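Local coordinates for protein beta-L-arabinobiosidase (Bacteroides thetaiotaomicron, PDB 5MQR) that probably hydrolyses glycosidic bonds, such as those of beta-L-arabinose units, in the breakdown of complex plant pectin by a gut bacterium, at residues I497-L502 against R555-P560; L536-R541 against A559-I564; D777-Y782 against K831-M836; S751-D756 against N823-G828; H99-Q104 against K143-I148. One frame throughout, in Å; residues are numbered along the deposited sequence.

Interaction 1 of 5, residues I497-L502 against R555-P560; sequences IACSRL and RMFYAP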
# COMPACT_ATOMS: atom_id res chain seq x y z
N ILE A 497 14.81 16.66 -5.52
CA ILE A 497 14.99 18.09 -5.35
C ILE A 497 14.93 18.33 -3.84
O ILE A 497 13.97 17.91 -3.17
CB ILE A 497 13.91 18.95 -6.04
CG1 ILE A 497 13.76 18.59 -7.53
CG2 ILE A 497 14.20 20.43 -5.84
CD1 ILE A 497 15.08 18.45 -8.24
N ALA A 498 15.97 18.97 -3.30
CA ALA A 498 15.96 19.39 -1.90
C ALA A 498 15.42 20.81 -1.91
O ALA A 498 15.98 21.70 -2.58
CB ALA A 498 17.36 19.35 -1.29
N CYS A 499 14.33 21.01 -1.17
CA CYS A 499 13.78 22.35 -1.05
C CYS A 499 14.50 23.21 -0.01
O CYS A 499 14.51 24.45 -0.09
CB CYS A 499 12.27 22.27 -0.75
SG CYS A 499 11.86 21.47 0.79
N SER A 500 15.11 22.57 0.96
CA SER A 500 15.91 23.27 1.95
C SER A 500 16.95 22.34 2.51
O SER A 500 16.87 21.13 2.34
CB SER A 500 15.02 23.80 3.09
OG SER A 500 15.68 24.84 3.78
N ARG A 501 17.94 22.92 3.18
CA ARG A 501 19.01 22.18 3.82
C ARG A 501 19.43 22.87 5.12
O ARG A 501 19.57 24.09 5.14
CB ARG A 501 20.21 22.06 2.89
CG ARG A 501 21.51 21.63 3.56
CD ARG A 501 22.63 21.43 2.55
NE ARG A 501 22.24 20.40 1.59
CZ ARG A 501 22.59 20.34 0.30
NH1 ARG A 501 23.41 21.24 -0.24
NH2 ARG A 501 22.12 19.34 -0.45
N LEU A 502 19.62 22.08 6.17
CA LEU A 502 20.23 22.53 7.43
C LEU A 502 21.58 21.84 7.54
O LEU A 502 21.73 20.73 7.03
CB LEU A 502 19.34 22.21 8.64
CG LEU A 502 17.83 22.48 8.47
CD1 LEU A 502 17.04 21.95 9.66
CD2 LEU A 502 17.53 23.94 8.19
N ARG A 555 13.57 31.13 6.06
CA ARG A 555 14.06 31.33 4.70
C ARG A 555 13.09 30.78 3.70
O ARG A 555 12.31 29.91 4.00
CB ARG A 555 15.42 30.63 4.49
CG ARG A 555 16.66 31.42 4.91
CD ARG A 555 16.75 32.77 4.21
NE ARG A 555 17.95 33.51 4.56
CZ ARG A 555 18.14 34.22 5.69
NH1 ARG A 555 17.21 34.27 6.63
NH2 ARG A 555 19.29 34.86 5.87
N MSE A 556 13.19 31.26 2.48
CA MSE A 556 12.47 30.66 1.37
C MSE A 556 13.17 29.34 1.06
O MSE A 556 14.34 29.14 1.37
CB MSE A 556 12.46 31.60 0.17
CG MSE A 556 11.96 33.03 0.46
SE MSE A 556 10.12 33.02 1.13
CE MSE A 556 9.14 32.40 -0.44
N PHE A 557 12.44 28.41 0.48
CA PHE A 557 13.07 27.24 -0.12
C PHE A 557 14.11 27.71 -1.15
O PHE A 557 13.85 28.64 -1.92
CB PHE A 557 12.06 26.41 -0.90
CG PHE A 557 11.04 25.67 -0.07
CD1 PHE A 557 11.09 25.62 1.33
CD2 PHE A 557 10.02 24.98 -0.74
CE1 PHE A 557 10.13 24.92 2.04
CE2 PHE A 557 9.06 24.27 -0.03
CZ PHE A 557 9.12 24.24 1.37
N TYR A 558 15.27 27.05 -1.19
CA TYR A 558 16.22 27.32 -2.26
C TYR A 558 15.87 26.61 -3.58
O TYR A 558 16.37 27.00 -4.62
CB TYR A 558 17.67 27.11 -1.82
CG TYR A 558 18.20 25.70 -1.70
CD1 TYR A 558 18.73 25.02 -2.80
CD2 TYR A 558 18.27 25.07 -0.46
CE1 TYR A 558 19.27 23.77 -2.68
CE2 TYR A 558 18.82 23.81 -0.32
CZ TYR A 558 19.32 23.17 -1.43
OH TYR A 558 19.87 21.93 -1.29
N ALA A 559 14.97 25.62 -3.51
CA ALA A 559 14.37 25.00 -4.69
C ALA A 559 12.91 24.72 -4.42
O ALA A 559 12.57 24.22 -3.35
CB ALA A 559 15.09 23.69 -5.04
N PRO A 560 12.03 25.02 -5.38
CA PRO A 560 10.63 24.73 -5.18
C PRO A 560 10.31 23.24 -5.38
O PRO A 560 10.96 22.56 -6.17
CB PRO A 560 9.95 25.61 -6.24
CG PRO A 560 10.95 25.70 -7.34
CD PRO A 560 12.26 25.78 -6.63
O HOH W 1 15.92 27.00 2.22
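Ile497 opens the contact by pressing CG2 onto CB of Ala559 at 3.5 Å, tighter than usual for two methyl groups. At Ala498 the methyl CB meets the hydroxyl OH of Tyr558 (3.6 Å), while the carbonyl O lies over one face of the same ring, offset toward its rim. Cys499 follows at the corner where the chain turns. SG stands between the backbone N and carbonyl carbon (chi1 63°), which brings both side-chain atoms over one face of the Phe557 ring: CB lies 3.7 Å and SG 3.9 Å from the ring centroid, a CH-pi contact beside a sulfur-aromatic one. An alanine in place of Phe557 would probably leave the sulfur and CB of Cys499 without the ring they rest on and open a gap beneath the corner. Cys499 O takes a weak hydrogen bond from Tyr558 N, 2.9 Å and bent to 129°. Ser500 reaches across through a water, 2.7 Å from Ser500 OG and 2.8 Å from Met556 O, accepting from the serine and donating to the carbonyl. Arg501 sets one guanidinium face over Tyr558 OH, 3.4 Å from the plane, with the two flat groups 59° apart; its NE is held by a salt bridge to Asp490, and Lys513 makes a cation-pi contact with the tyrosine. The join is consistent with the beta-sandwich of a carbohydrate-binding-module-like domain: the start of strand 498-504 in one sheet meets the chain leaving strand 550-556 of the other.

Interaction 2 of 5, residues L536-R541 against A559-I564; sequences LSTADR and APVATI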
# COMPACT_ATOMS: atom_id res chain seq x y z
N LEU A 536 7.67 23.53 7.23
CA LEU A 536 7.83 23.76 5.80
C LEU A 536 6.46 23.91 5.14
O LEU A 536 5.54 23.14 5.43
CB LEU A 536 8.57 22.60 5.14
CG LEU A 536 9.99 22.32 5.63
CD1 LEU A 536 9.99 21.38 6.83
CD2 LEU A 536 10.82 21.76 4.51
N SER A 537 6.34 24.87 4.23
CA SER A 537 5.11 25.05 3.43
C SER A 537 5.49 25.15 1.96
O SER A 537 6.22 26.07 1.59
CB SER A 537 4.36 26.32 3.88
OG SER A 537 3.27 26.60 3.02
N THR A 538 5.00 24.23 1.15
CA THR A 538 5.30 24.27 -0.28
C THR A 538 4.59 25.42 -0.97
O THR A 538 5.19 26.08 -1.84
CB THR A 538 5.03 22.94 -0.99
OG1 THR A 538 3.65 22.58 -0.86
CG2 THR A 538 5.90 21.82 -0.38
N ALA A 539 3.36 25.70 -0.55
CA ALA A 539 2.56 26.81 -1.09
C ALA A 539 3.15 28.18 -0.76
O ALA A 539 3.21 29.04 -1.62
CB ALA A 539 1.09 26.72 -0.63
N ASP A 540 3.60 28.38 0.47
CA ASP A 540 4.30 29.62 0.84
C ASP A 540 5.79 29.58 0.52
O ASP A 540 6.48 30.59 0.64
CB ASP A 540 4.13 29.95 2.33
CG ASP A 540 2.66 30.11 2.75
OD1 ASP A 540 1.79 30.31 1.87
OD2 ASP A 540 2.40 30.03 3.97
N ARG A 541 6.30 28.38 0.20
CA ARG A 541 7.68 28.19 -0.24
C ARG A 541 8.68 28.59 0.84
O ARG A 541 9.68 29.24 0.52
CB ARG A 541 7.93 28.94 -1.59
CG ARG A 541 9.15 28.50 -2.41
CD ARG A 541 9.09 29.02 -3.86
NE ARG A 541 8.93 30.47 -3.89
CZ ARG A 541 9.92 31.37 -3.80
NH1 ARG A 541 11.20 31.01 -3.71
NH2 ARG A 541 9.61 32.66 -3.81
N ALA A 559 14.97 25.62 -3.51
CA ALA A 559 14.37 25.00 -4.69
C ALA A 559 12.91 24.72 -4.42
O ALA A 559 12.57 24.22 -3.35
CB ALA A 559 15.09 23.69 -5.04
N PRO A 560 12.03 25.02 -5.38
CA PRO A 560 10.63 24.73 -5.18
C PRO A 560 10.31 23.24 -5.38
O PRO A 560 10.96 22.56 -6.17
CB PRO A 560 9.95 25.61 -6.24
CG PRO A 560 10.95 25.70 -7.34
CD PRO A 560 12.26 25.78 -6.63
N VAL A 561 9.35 22.75 -4.61
CA VAL A 561 8.81 21.39 -4.78
C VAL A 561 7.28 21.41 -4.59
O VAL A 561 6.74 22.33 -4.00
CB VAL A 561 9.43 20.39 -3.78
CG1 VAL A 561 10.93 20.27 -3.96
CG2 VAL A 561 9.09 20.78 -2.33
N ALA A 562 6.61 20.39 -5.10
CA ALA A 562 5.17 20.26 -4.94
C ALA A 562 4.87 19.70 -3.55
O ALA A 562 3.96 20.17 -2.87
CB ALA A 562 4.57 19.35 -6.01
N THR A 563 5.60 18.66 -3.17
CA THR A 563 5.45 18.01 -1.88
C THR A 563 6.80 17.52 -1.43
O THR A 563 7.71 17.36 -2.25
CB THR A 563 4.55 16.77 -1.95
OG1 THR A 563 5.06 15.86 -2.93
CG2 THR A 563 3.13 17.15 -2.29
N ILE A 564 6.89 17.28 -0.13
CA ILE A 564 8.07 16.75 0.51
C ILE A 564 7.77 15.35 0.97
O ILE A 564 6.77 15.13 1.67
CB ILE A 564 8.43 17.61 1.73
CG1 ILE A 564 8.72 19.04 1.27
CG2 ILE A 564 9.60 16.99 2.50
CD1 ILE A 564 8.14 20.07 2.21
O HOH W 2 7.72 25.49 -3.47
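Thr538 faces the 559-564 loop with both branches of its side chain. OG1 sits between its own backbone N and carbonyl carbon (chi1 60°) and comes within 3.2 Å of Ala562 O, although Lys469 O competes for its single proton. The methyl CG2 turns to the apolar side, where it meets CG2 of Val561 at 3.9 Å and CD1 of Ile564 at 3.8 Å. That isoleucine end is shared: Leu536 runs at about a right angle to Ile564, so that CD1 of Ile564 lies 3.9 Å from CB of Leu536 and rests against one leucine methyl, CD2, as well. Cys499 touches Leu536, Val561 and Ile564, extending this greasy patch into the interior. At the outer end Arg541 lays the aliphatic part of its chain near the proline ring, a loose approach of CD to Pro560 CB at 4.2 Å. The backbones between these side chains are bridged by a water that donates to Thr538 O (3.1 Å) and, weakly, to Val561 O. Within 536-541, Asp540 N donates to Ser537 OG at 3.1 Å and 164°, an ST motif whose serine hydroxyl is also bonded to Glu470. Thr538, Ala539 and Asp540 have helical backbone angles, and Arg541 then turns to the left-handed region (phi 62°), a sequence familiar from four-residue beta-hairpin loops. The arrangement is thus a hairpin end, linking strands 530-537 and 542-547, that packs on the connection entering strand 564-570, as in a beta-sandwich.

Interaction 3 of 5, residues D777-Y782 against K831-M836; sequences DLETEY and KALSIM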
# COMPACT_ATOMS: atom_id res chain seq x y z
N ASP A 777 -34.24 14.84 24.37
CA ASP A 777 -34.92 15.26 23.15
C ASP A 777 -35.51 14.08 22.41
O ASP A 777 -36.63 14.17 21.88
CB ASP A 777 -34.00 15.99 22.18
CG ASP A 777 -33.31 17.18 22.80
OD1 ASP A 777 -32.37 16.96 23.63
OD2 ASP A 777 -33.68 18.33 22.44
N LEU A 778 -34.76 12.97 22.37
CA LEU A 778 -35.23 11.74 21.73
C LEU A 778 -36.34 11.04 22.50
O LEU A 778 -37.23 10.45 21.88
CB LEU A 778 -34.09 10.78 21.46
CG LEU A 778 -33.05 11.30 20.47
CD1 LEU A 778 -31.86 10.34 20.49
CD2 LEU A 778 -33.62 11.48 19.06
N GLU A 779 -36.31 11.12 23.83
CA GLU A 779 -37.40 10.56 24.67
C GLU A 779 -38.68 11.33 24.47
O GLU A 779 -39.74 10.72 24.34
CB GLU A 779 -37.08 10.59 26.18
CG GLU A 779 -35.91 9.72 26.60
CD GLU A 779 -35.53 9.94 28.06
OE1 GLU A 779 -36.36 9.59 28.92
OE2 GLU A 779 -34.41 10.45 28.33
N THR A 780 -38.58 12.66 24.47
CA THR A 780 -39.73 13.50 24.17
C THR A 780 -40.33 13.13 22.80
O THR A 780 -41.54 12.99 22.67
CB THR A 780 -39.36 15.01 24.20
OG1 THR A 780 -38.85 15.33 25.50
CG2 THR A 780 -40.61 15.92 23.88
N GLU A 781 -39.48 12.97 21.78
CA GLU A 781 -39.96 12.53 20.47
C GLU A 781 -40.70 11.18 20.55
O GLU A 781 -41.83 11.06 20.04
CB GLU A 781 -38.81 12.44 19.47
CG GLU A 781 -39.21 11.98 18.08
CD GLU A 781 -38.05 11.91 17.11
OE1 GLU A 781 -36.88 11.78 17.56
OE2 GLU A 781 -38.32 11.96 15.89
N TYR A 782 -40.05 10.19 21.17
CA TYR A 782 -40.60 8.84 21.27
C TYR A 782 -41.99 8.87 21.94
O TYR A 782 -42.95 8.32 21.42
CB TYR A 782 -39.65 7.92 22.06
CG TYR A 782 -40.09 6.49 22.02
CD1 TYR A 782 -41.14 6.03 22.82
CD2 TYR A 782 -39.48 5.57 21.17
CE1 TYR A 782 -41.55 4.71 22.76
CE2 TYR A 782 -39.88 4.25 21.11
CZ TYR A 782 -40.91 3.83 21.90
OH TYR A 782 -41.31 2.51 21.83
N LYS A 831 -35.12 0.36 21.03
CA LYS A 831 -33.89 -0.39 21.25
C LYS A 831 -32.71 0.57 21.44
O LYS A 831 -31.89 0.38 22.32
CB LYS A 831 -33.59 -1.32 20.07
CG LYS A 831 -32.95 -2.64 20.46
CD LYS A 831 -31.89 -3.15 19.49
CE LYS A 831 -32.30 -3.13 18.01
NZ LYS A 831 -31.09 -3.45 17.19
N ALA A 832 -32.66 1.61 20.61
CA ALA A 832 -31.58 2.59 20.64
C ALA A 832 -31.61 3.40 21.93
O ALA A 832 -30.56 3.65 22.51
CB ALA A 832 -31.64 3.50 19.43
N LEU A 833 -32.80 3.79 22.37
CA LEU A 833 -32.92 4.53 23.61
C LEU A 833 -32.57 3.68 24.82
O LEU A 833 -32.04 4.20 25.78
CB LEU A 833 -34.33 5.16 23.76
CG LEU A 833 -34.51 6.48 22.99
CD1 LEU A 833 -35.97 6.77 22.75
CD2 LEU A 833 -33.87 7.64 23.74
N SER A 834 -32.83 2.37 24.78
CA SER A 834 -32.39 1.46 25.84
C SER A 834 -30.88 1.46 25.97
O SER A 834 -30.34 1.65 27.07
CB SER A 834 -32.88 0.03 25.59
OG SER A 834 -32.55 -0.79 26.69
N ILE A 835 -30.21 1.24 24.84
CA ILE A 835 -28.74 1.34 24.77
C ILE A 835 -28.24 2.70 25.28
O ILE A 835 -27.31 2.74 26.06
CB ILE A 835 -28.21 1.00 23.37
CG1 ILE A 835 -28.37 -0.51 23.10
CG2 ILE A 835 -26.74 1.41 23.20
CD1 ILE A 835 -28.32 -0.90 21.63
N MSE A 836 -28.89 3.80 24.90
CA MSE A 836 -28.49 5.12 25.41
C MSE A 836 -28.69 5.27 26.89
O MSE A 836 -27.99 6.04 27.53
CB MSE A 836 -29.20 6.28 24.67
CG MSE A 836 -28.69 6.33 23.23
SE MSE A 836 -29.51 7.80 22.21
CE MSE A 836 -30.78 6.78 21.11
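Leu833 pushes its two methyl groups into the side of helix 768-788, and the contact is almost wholly apolar. CD2 lies 3.9 Å from CB of Leu778, and CD1 lies equally far from CB of Tyr782, approaching that ring obliquely. One turn further along helix 820-839, CD1 of Leu778 touches the terminal methyl CE of Met836, a selenomethionine, at 3.8 Å, and its selenium as well. The two side chains meet nearly at right angles, the bend at the last torsion of Met836 (chi3 -104°) carrying CE to the leucine. Glu779 contributes only carbon, its CG standing 4.1 Å from CD2 of Leu833. The short helix segments run roughly antiparallel at 148°, with axes 11.1 Å apart, a wide spacing filled by these long side chains and consistent with the (alpha/alpha)6 barrel of six-hairpin glycosidases. Polar ties go to other elements: Asp777 forms a salt bridge with Arg737, and Glu781 is bonded to Tyr736. Helix 843-864 closes one side through Met845, which touches Glu779 and Leu833, and through Tyr849, edge-to-face with Tyr782; helix 754-765 closes another, Val758 meeting Leu778 and Ala755 meeting Met836.

Interaction 4 of 5, residues S751-D756 against N823-G828; sequences SSWNAD and NSYMYG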
# COMPACT_ATOMS: atom_id res chain seq x y z
N SER A 751 -43.28 9.77 10.05
CA SER A 751 -42.75 8.74 10.90
C SER A 751 -41.25 8.96 11.09
O SER A 751 -40.58 9.56 10.25
CB SER A 751 -42.99 7.36 10.31
OG SER A 751 -44.36 7.11 10.07
N SER A 752 -40.75 8.45 12.22
CA SER A 752 -39.37 8.69 12.64
C SER A 752 -38.65 7.43 13.12
O SER A 752 -39.20 6.70 13.96
CB SER A 752 -39.35 9.72 13.77
OG SER A 752 -38.05 9.83 14.32
N TRP A 753 -37.44 7.21 12.59
CA TRP A 753 -36.46 6.31 13.22
C TRP A 753 -35.26 7.07 13.74
O TRP A 753 -34.16 6.55 13.82
CB TRP A 753 -36.07 5.13 12.32
CG TRP A 753 -35.22 5.34 11.10
CD1 TRP A 753 -33.89 5.22 11.03
CD2 TRP A 753 -35.66 5.64 9.77
NE1 TRP A 753 -33.44 5.44 9.77
CE2 TRP A 753 -34.52 5.69 8.96
CE3 TRP A 753 -36.90 5.85 9.18
CZ2 TRP A 753 -34.57 5.96 7.60
CZ3 TRP A 753 -36.96 6.12 7.82
CH2 TRP A 753 -35.80 6.18 7.04
N ASN A 754 -35.50 8.28 14.22
CA ASN A 754 -34.39 9.18 14.53
C ASN A 754 -33.57 8.84 15.75
O ASN A 754 -32.39 9.20 15.80
CB ASN A 754 -34.87 10.62 14.62
CG ASN A 754 -35.35 11.15 13.29
OD1 ASN A 754 -34.96 10.65 12.22
ND2 ASN A 754 -36.22 12.13 13.35
N ALA A 755 -34.17 8.18 16.74
CA ALA A 755 -33.36 7.75 17.87
C ALA A 755 -32.39 6.67 17.42
O ALA A 755 -31.21 6.73 17.76
CB ALA A 755 -34.21 7.27 19.03
N ASP A 756 -32.85 5.72 16.62
CA ASP A 756 -31.93 4.75 15.98
C ASP A 756 -30.85 5.43 15.18
O ASP A 756 -29.71 5.04 15.27
CB ASP A 756 -32.67 3.75 15.09
CG ASP A 756 -31.75 2.94 14.22
OD1 ASP A 756 -31.29 1.87 14.67
OD2 ASP A 756 -31.53 3.39 13.07
N ASN A 823 -43.98 0.60 13.01
CA ASN A 823 -43.70 -0.41 14.05
C ASN A 823 -42.22 -0.80 14.16
O ASN A 823 -41.72 -0.93 15.27
CB ASN A 823 -44.60 -1.63 13.90
CG ASN A 823 -46.02 -1.33 14.30
OD1 ASN A 823 -46.30 -1.16 15.50
ND2 ASN A 823 -46.93 -1.19 13.32
N SER A 824 -41.53 -0.98 13.04
CA SER A 824 -40.12 -1.30 13.07
C SER A 824 -39.33 -0.09 13.54
O SER A 824 -38.35 -0.22 14.28
CB SER A 824 -39.64 -1.74 11.69
OG SER A 824 -40.28 -2.93 11.28
N TYR A 825 -39.73 1.10 13.07
CA TYR A 825 -39.05 2.32 13.44
C TYR A 825 -39.09 2.52 14.96
O TYR A 825 -38.09 2.88 15.58
CB TYR A 825 -39.68 3.57 12.78
CG TYR A 825 -39.73 3.67 11.27
CD1 TYR A 825 -38.97 2.85 10.43
CD2 TYR A 825 -40.52 4.64 10.69
CE1 TYR A 825 -39.04 2.98 9.05
CE2 TYR A 825 -40.59 4.80 9.33
CZ TYR A 825 -39.87 3.96 8.50
OH TYR A 825 -39.98 4.14 7.14
N MSE A 826 -40.25 2.29 15.55
CA MSE A 826 -40.43 2.49 16.99
C MSE A 826 -39.69 1.40 17.72
O MSE A 826 -39.05 1.70 18.74
CB MSE A 826 -41.89 2.59 17.38
CG MSE A 826 -42.54 3.83 16.73
SE MSE A 826 -41.75 5.53 17.28
CE MSE A 826 -42.37 5.60 19.14
N TYR A 827 -39.72 0.17 17.20
CA TYR A 827 -38.84 -0.89 17.74
C TYR A 827 -37.39 -0.39 17.80
O TYR A 827 -36.74 -0.45 18.85
CB TYR A 827 -38.91 -2.18 16.92
CG TYR A 827 -37.85 -3.15 17.32
CD1 TYR A 827 -37.98 -3.93 18.47
CD2 TYR A 827 -36.67 -3.26 16.59
CE1 TYR A 827 -36.98 -4.81 18.87
CE2 TYR A 827 -35.66 -4.14 16.99
CZ TYR A 827 -35.82 -4.91 18.12
OH TYR A 827 -34.82 -5.76 18.50
N GLY A 828 -36.89 0.07 16.65
CA GLY A 828 -35.54 0.61 16.52
C GLY A 828 -35.23 1.75 17.48
O GLY A 828 -34.16 1.78 18.09
O HOH W 3 -32.04 0.65 17.00
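Tyr825 leaves helix 820-839 toward the 751-756 segment and touches it along its whole length. CB comes first, 3.4 Å from Ser752 O and 4.0 Å from CB of Trp753. With CG anti to the carbonyl carbon (chi1 -60°), the ring then has Ser751 at one edge and the indole over one face. At that edge CD2 and CE2 meet CB of Ser751, which sits in the ring plane, 3.6 Å from CE2. Over the face CE3 of Trp753 stands 3.5 Å above the plane, near the ring centre, and the six-membered indole ring is inclined at 45° to the phenol. This is the mainly helical glycosidase domain, consistent with the (alpha/alpha)6 barrel of six-hairpin glycosidases: helix 754-765 begins here, with Trp753 at its N-cap position and Ser752 OG, itself hydrogen-bonded to Glu781, accepting from Asn754 N at 3.0 Å in an ST turn. Further out, CZ of Tyr825 lies under CE3 of Trp753. At the tip Tyr825 OH passes Trp753 CZ3 at 3.7 Å and forms a hydrogen bond with Gln953. A leucine in place of Tyr825 would probably leave CE3 and CZ3 of Trp753 without the ring they rest on and Gln953 without its hydroxyl partner. One turn along the helix, Gly828 has no side chain to hold off Asp756; a water donates both to Asp756 OD1, at 2.7 Å, and to Gly828 O, at 2.6 Å, while Asp756 OD2 is hydrogen-bonded to Tyr717.

Interaction 5 of 5, residues H99-Q104 against K143-I148; sequences HVPPSQ and KDLIAI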
# COMPACT_ATOMS: atom_id res chain seq x y z
N HIS A 99 41.81 -8.94 -14.82
CA HIS A 99 42.58 -9.84 -15.68
C HIS A 99 44.10 -9.70 -15.53
O HIS A 99 44.86 -10.16 -16.41
CB HIS A 99 42.18 -9.67 -17.15
CG HIS A 99 40.71 -9.87 -17.41
ND1 HIS A 99 40.08 -9.39 -18.54
CD2 HIS A 99 39.76 -10.50 -16.68
CE1 HIS A 99 38.80 -9.72 -18.50
NE2 HIS A 99 38.58 -10.39 -17.38
N VAL A 100 44.54 -9.11 -14.42
CA VAL A 100 45.96 -9.06 -14.09
C VAL A 100 46.13 -9.93 -12.85
O VAL A 100 45.60 -9.58 -11.78
CB VAL A 100 46.49 -7.63 -13.87
CG1 VAL A 100 47.98 -7.65 -13.49
CG2 VAL A 100 46.26 -6.80 -15.14
N PRO A 101 46.86 -11.05 -12.98
CA PRO A 101 47.01 -11.97 -11.86
C PRO A 101 47.85 -11.37 -10.72
O PRO A 101 48.53 -10.37 -10.95
CB PRO A 101 47.73 -13.17 -12.47
CG PRO A 101 48.45 -12.63 -13.67
CD PRO A 101 47.67 -11.44 -14.15
N PRO A 102 47.81 -11.93 -9.51
CA PRO A 102 47.01 -13.12 -9.18
C PRO A 102 45.52 -12.84 -8.99
O PRO A 102 45.07 -11.71 -9.08
CB PRO A 102 47.67 -13.65 -7.89
CG PRO A 102 48.35 -12.47 -7.28
CD PRO A 102 48.75 -11.58 -8.43
N SER A 103 44.77 -13.91 -8.75
CA SER A 103 43.33 -13.86 -8.77
C SER A 103 42.82 -15.00 -7.93
O SER A 103 43.35 -16.13 -8.02
CB SER A 103 42.83 -13.99 -10.22
OG SER A 103 41.43 -13.76 -10.34
N GLN A 104 41.79 -14.74 -7.13
CA GLN A 104 41.23 -15.75 -6.25
C GLN A 104 39.80 -15.42 -5.91
O GLN A 104 39.33 -14.33 -6.25
CB GLN A 104 42.04 -15.84 -4.97
CG GLN A 104 41.99 -14.58 -4.13
CD GLN A 104 43.12 -14.49 -3.13
OE1 GLN A 104 44.11 -15.23 -3.19
NE2 GLN A 104 42.98 -13.57 -2.18
N LYS A 143 54.74 -18.47 -18.51
CA LYS A 143 55.83 -18.79 -17.60
C LYS A 143 55.59 -18.14 -16.25
O LYS A 143 55.40 -16.93 -16.18
CB LYS A 143 57.20 -18.39 -18.18
CG LYS A 143 58.34 -18.76 -17.24
CD LYS A 143 59.54 -19.39 -17.93
CE LYS A 143 60.28 -20.31 -16.97
NZ LYS A 143 61.68 -20.53 -17.41
N ASP A 144 55.60 -18.96 -15.20
CA ASP A 144 55.32 -18.52 -13.82
C ASP A 144 54.05 -17.66 -13.73
O ASP A 144 54.01 -16.65 -13.02
CB ASP A 144 56.54 -17.77 -13.25
CG ASP A 144 57.80 -18.62 -13.23
OD1 ASP A 144 57.73 -19.80 -12.81
OD2 ASP A 144 58.87 -18.09 -13.62
N LEU A 145 53.03 -18.07 -14.48
CA LEU A 145 51.78 -17.34 -14.63
C LEU A 145 50.66 -17.92 -13.75
O LEU A 145 50.42 -19.13 -13.73
CB LEU A 145 51.34 -17.37 -16.10
CG LEU A 145 50.11 -16.56 -16.47
CD1 LEU A 145 50.38 -15.07 -16.28
CD2 LEU A 145 49.68 -16.88 -17.90
N ILE A 146 49.98 -17.02 -13.04
CA ILE A 146 48.84 -17.36 -12.22
C ILE A 146 47.56 -17.16 -13.05
O ILE A 146 47.45 -16.20 -13.82
CB ILE A 146 48.83 -16.47 -10.95
CG1 ILE A 146 50.08 -16.73 -10.07
CG2 ILE A 146 47.51 -16.61 -10.17
CD1 ILE A 146 50.25 -18.15 -9.57
N ALA A 147 46.59 -18.05 -12.89
CA ALA A 147 45.33 -17.98 -13.63
C ALA A 147 44.46 -16.83 -13.16
O ALA A 147 44.68 -16.26 -12.09
CB ALA A 147 44.56 -19.29 -13.49
N ILE A 148 43.46 -16.52 -13.97
CA ILE A 148 42.43 -15.55 -13.64
C ILE A 148 41.16 -16.33 -13.33
O ILE A 148 40.79 -17.23 -14.07
CB ILE A 148 42.16 -14.57 -14.80
CG1 ILE A 148 43.44 -13.81 -15.19
CG2 ILE A 148 41.03 -13.59 -14.46
CD1 ILE A 148 44.05 -12.94 -14.10
O HOH W 4 44.41 -17.94 -9.98
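Ile148 fills the tight end of this contact by pushing its long branch against the backbone of the 99-104 loop. Ile148 CD1 lies 3.5 Å from His99 C and 3.6 Å from Pro101 N. CG1 anti to its own carbonyl carbon (chi1 -58°) steers the branch there, while CG2 turns to CD2 of the His99 imidazole, the two side chains meeting at about a right angle. Pro101 lies flush on the opposing chain, with CB 3.3 Å from Ile146 O. Ser103 follows, its CB 3.5 Å from Ala147 O; its hydroxyl is engaged by Asp94 and by Met149 N. Beside it a water donates to Ser103 O at 2.9 Å and to Ala147 O at 2.7 Å, so two backbone carbonyls that cannot bond each other are joined through it. Pro102, preceded by a cis peptide bond, lies at the partly exposed edge and receives CG2 of Ile146 on its CB at 3.7 Å, whereas the CG1-CD1 branch of the isoleucine leads away. The fit is loosest at Leu145, which barely arrives, CD1 standing 4.1 Å from CG of Pro101. The loops lead into strand 104-110 of one four-stranded antiparallel sheet and strand 148-157 of the next, an arrangement characteristic of neighbouring blades in the N-terminal beta-propeller.

Overall arrangement
Interactions 3 and 4 are buried in the helical glycosidase domain and share helix 820-839; their centres are about 10 Å apart, and the Tyr782 ring of the first packs on Met826 of the second. Interaction 3 is apolar, led by leucine methyls, whereas interaction 4 pairs two aromatic rings and has a bridging water. Interactions 1 and 2 are partly buried in the sandwich domain, about 8 Å apart between centres; they share Ala559 and Pro560, and Phe557 N probably bonds Arg541 O. There the sulfur-aromatic contact of buried Cys499 and Phe557 lies inside, and each interaction has one bridging water. Interaction 5, also partly buried, joins propeller loops through prolines and isoleucines, its centre about 91 Å from that of interaction 4.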